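Local coordinates for protein 4-amino-4-deoxy-L-arabinose transferase or related glycosyltransferases of PMT family (PDB 5EZM) that probably transfers 4-amino-4-deoxy-L-arabinose from a polyprenyl-phosphate carrier to lipid A in the bacterial membrane, at residues L497-E509 with P518-K530. Residues are numbered along the deposited sequence; the frame is centred on the assembly and turned at random.
Sequences LRHPLMMVGQADE and PQRVVPDVDSFTK
Val504 and Val522 form a single parallel bridge: Met503 O accepts Val522 N at 3.1 Å, almost in line with its carbonyl, and Val522 O accepts the straighter bond from Gly505 N (160° at the hydrogen), which approaches tilted from the carbonyl plane. Val504 puts its two methyls to different uses. Val504 CG1, turned opposite the backbone nitrogen (chi1 173°), reaches Phe528 CB at 3.5 Å, the two side chains crossing roughly at right angles, while Val504 CG2 lies alongside Val522 CG2, 3.7 Å away, both valines pointing the same way. With both methyls lost to an alanine here, a gap would probably open between Phe528 and Val522, leaving the helix start less firmly packed on the strand. Met503 CB meets Val521 CG2 at 4.0 Å, and Met502 lays its CG near Arg520 O. Beyond Val522 the chain turns into helix 525-534, with Asp524 as N-cap, its OD1 taking the Ser527 OG bond. The rings of Phe528 and Tyr484, on strand 483-486, meet edge-to-face. The contact thus adds a one-residue parallel bridge to the outer edge of strand 502-504, whose other edge pairs with strand 483-486, in the mixed alpha/beta C-terminal domain of this GT-C transferase.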
loop_
_atom_site.group_PDB
_atom_site.type_symbol
_atom_site.label_atom_id
_atom_site.label_comp_id
_atom_site.label_asym_id
_atom_site.label_seq_id
_atom_site.Cartn_x
_atom_site.Cartn_y
_atom_site.Cartn_z
ATOM N N LEU A 497 1.399 -21.981 1.911
ATOM C CA LEU A 497 2.019 -23.287 2.084
ATOM C C LEU A 497 3.278 -23.240 2.940
ATOM O O LEU A 497 3.772 -24.303 3.335
ATOM C CB LEU A 497 2.355 -23.896 0.721
ATOM C CG LEU A 497 1.151 -24.353 -0.099
ATOM C CD1 LEU A 497 1.585 -24.772 -1.488
ATOM C CD2 LEU A 497 0.430 -25.487 0.607
ATOM N N ARG A 498 3.790 -22.047 3.246
ATOM C CA ARG A 498 5.094 -21.883 3.885
ATOM C C ARG A 498 6.157 -22.654 3.106
ATOM O O ARG A 498 6.972 -23.390 3.668
ATOM C CB ARG A 498 5.056 -22.324 5.352
ATOM C CG ARG A 498 3.815 -21.900 6.132
ATOM C CD ARG A 498 3.810 -20.414 6.418
ATOM N NE ARG A 498 2.876 -20.049 7.485
ATOM C CZ ARG A 498 1.673 -19.514 7.287
ATOM N NH1 ARG A 498 1.244 -19.276 6.054
ATOM N NH2 ARG A 498 0.900 -19.211 8.323
ATOM N N HIS A 499 6.132 -22.488 1.783
ATOM C CA HIS A 499 6.951 -23.296 0.887
ATOM C C HIS A 499 7.221 -22.547 -0.416
ATOM O O HIS A 499 6.277 -22.172 -1.122
ATOM C CB HIS A 499 6.255 -24.627 0.609
ATOM C CG HIS A 499 7.129 -25.646 -0.052
ATOM N ND1 HIS A 499 7.561 -25.523 -1.354
ATOM C CD2 HIS A 499 7.639 -26.816 0.405
ATOM C CE1 HIS A 499 8.306 -26.567 -1.668
ATOM N NE2 HIS A 499 8.368 -27.368 -0.619
ATOM N N PRO A 500 8.482 -22.318 -0.770
ATOM C CA PRO A 500 8.787 -21.526 -1.965
ATOM C C PRO A 500 8.554 -22.307 -3.247
ATOM O O PRO A 500 8.598 -23.538 -3.283
ATOM C CB PRO A 500 10.277 -21.191 -1.805
ATOM C CG PRO A 500 10.627 -21.569 -0.396
ATOM C CD PRO A 500 9.698 -22.677 -0.030
ATOM N N LEU A 501 8.313 -21.554 -4.317
ATOM C CA LEU A 501 8.193 -22.133 -5.647
ATOM C C LEU A 501 9.567 -22.310 -6.275
ATOM O O LEU A 501 10.457 -21.473 -6.103
ATOM C CB LEU A 501 7.342 -21.237 -6.550
ATOM C CG LEU A 501 5.839 -21.128 -6.310
ATOM C CD1 LEU A 501 5.243 -20.134 -7.286
ATOM C CD2 LEU A 501 5.182 -22.487 -6.464
ATOM N N MET A 502 9.738 -23.402 -7.013
ATOM C CA MET A 502 10.891 -23.564 -7.891
ATOM C C MET A 502 10.456 -23.164 -9.294
ATOM O O MET A 502 9.731 -23.909 -9.963
ATOM C CB MET A 502 11.433 -24.989 -7.867
ATOM C CG MET A 502 12.584 -25.187 -8.834
ATOM S SD MET A 502 13.535 -26.673 -8.495
ATOM C CE MET A 502 14.083 -26.318 -6.825
ATOM N N MET A 503 10.895 -21.987 -9.732
ATOM C CA MET A 503 10.396 -21.409 -10.971
ATOM C C MET A 503 10.807 -22.251 -12.172
ATOM O O MET A 503 11.963 -22.674 -12.289
ATOM C CB MET A 503 10.900 -19.976 -11.124
ATOM C CG MET A 503 10.301 -19.014 -10.115
ATOM S SD MET A 503 8.496 -19.069 -10.116
ATOM C CE MET A 503 8.122 -18.511 -11.775
ATOM N N VAL A 504 9.849 -22.491 -13.065
ATOM C CA VAL A 504 10.050 -23.270 -14.282
ATOM C C VAL A 504 9.684 -22.389 -15.465
ATOM O O VAL A 504 8.562 -21.873 -15.537
ATOM C CB VAL A 504 9.211 -24.557 -14.280
ATOM C CG1 VAL A 504 9.305 -25.248 -15.626
ATOM C CG2 VAL A 504 9.658 -25.482 -13.160
ATOM N N GLY A 505 10.623 -22.222 -16.393
ATOM C CA GLY A 505 10.379 -21.400 -17.562
ATOM C C GLY A 505 10.377 -19.917 -17.258
ATOM O O GLY A 505 11.189 -19.445 -16.458
ATOM N N GLN A 506 9.467 -19.171 -17.888
ATOM C CA GLN A 506 9.411 -17.724 -17.712
ATOM C C GLN A 506 9.136 -17.368 -16.257
ATOM O O GLN A 506 8.045 -17.631 -15.739
ATOM C CB GLN A 506 8.348 -17.116 -18.626
ATOM C CG GLN A 506 8.552 -17.389 -20.114
ATOM C CD GLN A 506 9.592 -16.486 -20.754
ATOM O OE1 GLN A 506 10.545 -16.052 -20.107
ATOM N NE2 GLN A 506 9.407 -16.193 -22.036
ATOM N N ALA A 507 10.121 -16.769 -15.597
ATOM C CA ALA A 507 10.036 -16.448 -14.181
ATOM C C ALA A 507 9.426 -15.079 -13.913
ATOM O O ALA A 507 9.336 -14.677 -12.747
ATOM C CB ALA A 507 11.426 -16.525 -13.541
ATOM N N ASP A 508 9.014 -14.362 -14.955
ATOM C CA ASP A 508 8.374 -13.049 -14.822
ATOM C C ASP A 508 9.362 -12.136 -14.095
ATOM O O ASP A 508 10.536 -12.077 -14.494
ATOM C CB ASP A 508 7.013 -13.233 -14.158
ATOM C CG ASP A 508 6.192 -11.962 -14.145
ATOM O OD1 ASP A 508 5.637 -11.602 -15.206
ATOM O OD2 ASP A 508 6.098 -11.327 -13.073
ATOM N N GLU A 509 8.955 -11.437 -13.033
ATOM C CA GLU A 509 9.848 -10.543 -12.304
ATOM C C GLU A 509 10.974 -11.277 -11.588
ATOM O O GLU A 509 11.872 -10.621 -11.047
ATOM C CB GLU A 509 9.047 -9.727 -11.295
ATOM C CG GLU A 509 8.616 -10.525 -10.082
ATOM C CD GLU A 509 7.309 -10.037 -9.496
ATOM O OE1 GLU A 509 6.350 -9.838 -10.273
ATOM O OE2 GLU A 509 7.240 -9.846 -8.262
ATOM N N PRO A 518 21.281 -20.020 -11.663
ATOM C CA PRO A 518 20.500 -20.976 -12.464
ATOM C C PRO A 518 20.391 -22.364 -11.852
ATOM O O PRO A 518 19.564 -23.157 -12.320
ATOM C CB PRO A 518 21.262 -21.019 -13.793
ATOM C CG PRO A 518 22.666 -20.684 -13.419
ATOM C CD PRO A 518 22.568 -19.689 -12.299
ATOM N N GLN A 519 21.185 -22.687 -10.833
ATOM C CA GLN A 519 21.097 -23.987 -10.181
ATOM C C GLN A 519 19.893 -24.108 -9.254
ATOM O O GLN A 519 19.718 -25.158 -8.628
ATOM C CB GLN A 519 22.382 -24.273 -9.398
ATOM C CG GLN A 519 23.606 -24.472 -10.281
ATOM C CD GLN A 519 24.831 -24.904 -9.497
ATOM O OE1 GLN A 519 24.817 -24.935 -8.267
ATOM N NE2 GLN A 519 25.899 -25.242 -10.211
ATOM N N ARG A 520 19.065 -23.069 -9.158
ATOM C CA ARG A 520 17.883 -23.073 -8.307
ATOM C C ARG A 520 16.590 -23.028 -9.111
ATOM O O ARG A 520 15.514 -22.837 -8.531
ATOM C CB ARG A 520 17.933 -21.889 -7.339
ATOM C CG ARG A 520 19.301 -21.646 -6.722
ATOM C CD ARG A 520 19.333 -20.331 -5.958
ATOM N NE ARG A 520 18.531 -20.376 -4.741
ATOM C CZ ARG A 520 19.039 -20.479 -3.517
ATOM N NH1 ARG A 520 20.353 -20.540 -3.348
ATOM N NH2 ARG A 520 18.235 -20.513 -2.462
ATOM N N VAL A 521 16.667 -23.210 -10.426
ATOM C CA VAL A 521 15.544 -22.948 -11.320
ATOM C C VAL A 521 15.646 -23.881 -12.521
ATOM O O VAL A 521 16.745 -24.200 -12.985
ATOM C CB VAL A 521 15.527 -21.456 -11.732
ATOM C CG1 VAL A 521 14.919 -21.258 -13.108
ATOM C CG2 VAL A 521 14.773 -20.634 -10.698
ATOM N N VAL A 522 14.499 -24.342 -13.007
ATOM C CA VAL A 522 14.419 -25.088 -14.258
ATOM C C VAL A 522 14.313 -24.073 -15.394
ATOM O O VAL A 522 13.375 -23.259 -15.392
ATOM C CB VAL A 522 13.226 -26.051 -14.270
ATOM C CG1 VAL A 522 13.349 -27.036 -15.423
ATOM C CG2 VAL A 522 13.120 -26.783 -12.939
ATOM N N PRO A 523 15.233 -24.080 -16.364
ATOM C CA PRO A 523 15.232 -23.003 -17.369
ATOM C C PRO A 523 14.001 -22.997 -18.252
ATOM O O PRO A 523 13.428 -21.930 -18.496
ATOM C CB PRO A 523 16.507 -23.278 -18.182
ATOM C CG PRO A 523 17.316 -24.225 -17.359
ATOM C CD PRO A 523 16.330 -25.032 -16.582
ATOM N N ASP A 524 13.581 -24.159 -18.744
ATOM C CA ASP A 524 12.467 -24.251 -19.674
ATOM C C ASP A 524 11.618 -25.460 -19.317
ATOM O O ASP A 524 12.059 -26.367 -18.608
ATOM C CB ASP A 524 12.956 -24.350 -21.123
ATOM C CG ASP A 524 13.949 -25.478 -21.323
ATOM O OD1 ASP A 524 14.612 -25.873 -20.340
ATOM O OD2 ASP A 524 14.071 -25.970 -22.464
ATOM N N VAL A 525 10.385 -25.463 -19.827
ATOM C CA VAL A 525 9.456 -26.550 -19.527
ATOM C C VAL A 525 9.977 -27.873 -20.074
ATOM O O VAL A 525 9.715 -28.938 -19.500
ATOM C CB VAL A 525 8.055 -26.214 -20.081
ATOM C CG1 VAL A 525 7.041 -27.273 -19.668
ATOM C CG2 VAL A 525 7.613 -24.835 -19.611
ATOM N N ASP A 526 10.733 -27.833 -21.172
ATOM C CA ASP A 526 11.219 -29.070 -21.774
ATOM C C ASP A 526 12.167 -29.812 -20.837
ATOM O O ASP A 526 12.157 -31.047 -20.784
ATOM C CB ASP A 526 11.889 -28.767 -23.114
ATOM C CG ASP A 526 10.883 -28.393 -24.193
ATOM O OD1 ASP A 526 9.881 -29.121 -24.352
ATOM O OD2 ASP A 526 11.087 -27.366 -24.874
ATOM N N SER A 527 12.991 -29.080 -20.083
ATOM C CA SER A 527 13.783 -29.720 -19.038
ATOM C C SER A 527 12.906 -30.142 -17.867
ATOM O O SER A 527 13.188 -31.151 -17.202
ATOM C CB SER A 527 14.885 -28.777 -18.558
ATOM O OG SER A 527 15.664 -28.314 -19.644
ATOM N N PHE A 528 11.840 -29.386 -17.605
ATOM C CA PHE A 528 10.929 -29.742 -16.528
ATOM C C PHE A 528 10.240 -31.072 -16.793
ATOM O O PHE A 528 9.846 -31.758 -15.846
ATOM C CB PHE A 528 9.893 -28.638 -16.326
ATOM C CG PHE A 528 8.707 -29.066 -15.515
ATOM C CD1 PHE A 528 8.809 -29.222 -14.143
ATOM C CD2 PHE A 528 7.490 -29.322 -16.127
ATOM C CE1 PHE A 528 7.717 -29.623 -13.392
ATOM C CE2 PHE A 528 6.392 -29.721 -15.383
ATOM C CZ PHE A 528 6.505 -29.870 -14.014
ATOM N N THR A 529 10.074 -31.451 -18.065
ATOM C CA THR A 529 9.468 -32.747 -18.354
ATOM C C THR A 529 10.383 -33.883 -17.916
ATOM O O THR A 529 9.926 -34.852 -17.296
ATOM C CB THR A 529 9.135 -32.872 -19.843
ATOM O OG1 THR A 529 10.346 -32.921 -20.610
ATOM C CG2 THR A 529 8.293 -31.692 -20.302
ATOM N N LYS A 530 11.679 -33.780 -18.223
ATOM C CA LYS A 530 12.627 -34.803 -17.798
ATOM C C LYS A 530 12.769 -34.830 -16.281
ATOM O O LYS A 530 12.839 -35.908 -15.678
ATOM C CB LYS A 530 13.984 -34.570 -18.460
ATOM C CG LYS A 530 13.931 -34.605 -19.976
ATOM C CD LYS A 530 13.537 -35.979 -20.482
ATOM C CE LYS A 530 13.246 -35.946 -21.971
ATOM N NZ LYS A 530 12.111 -35.031 -22.285
#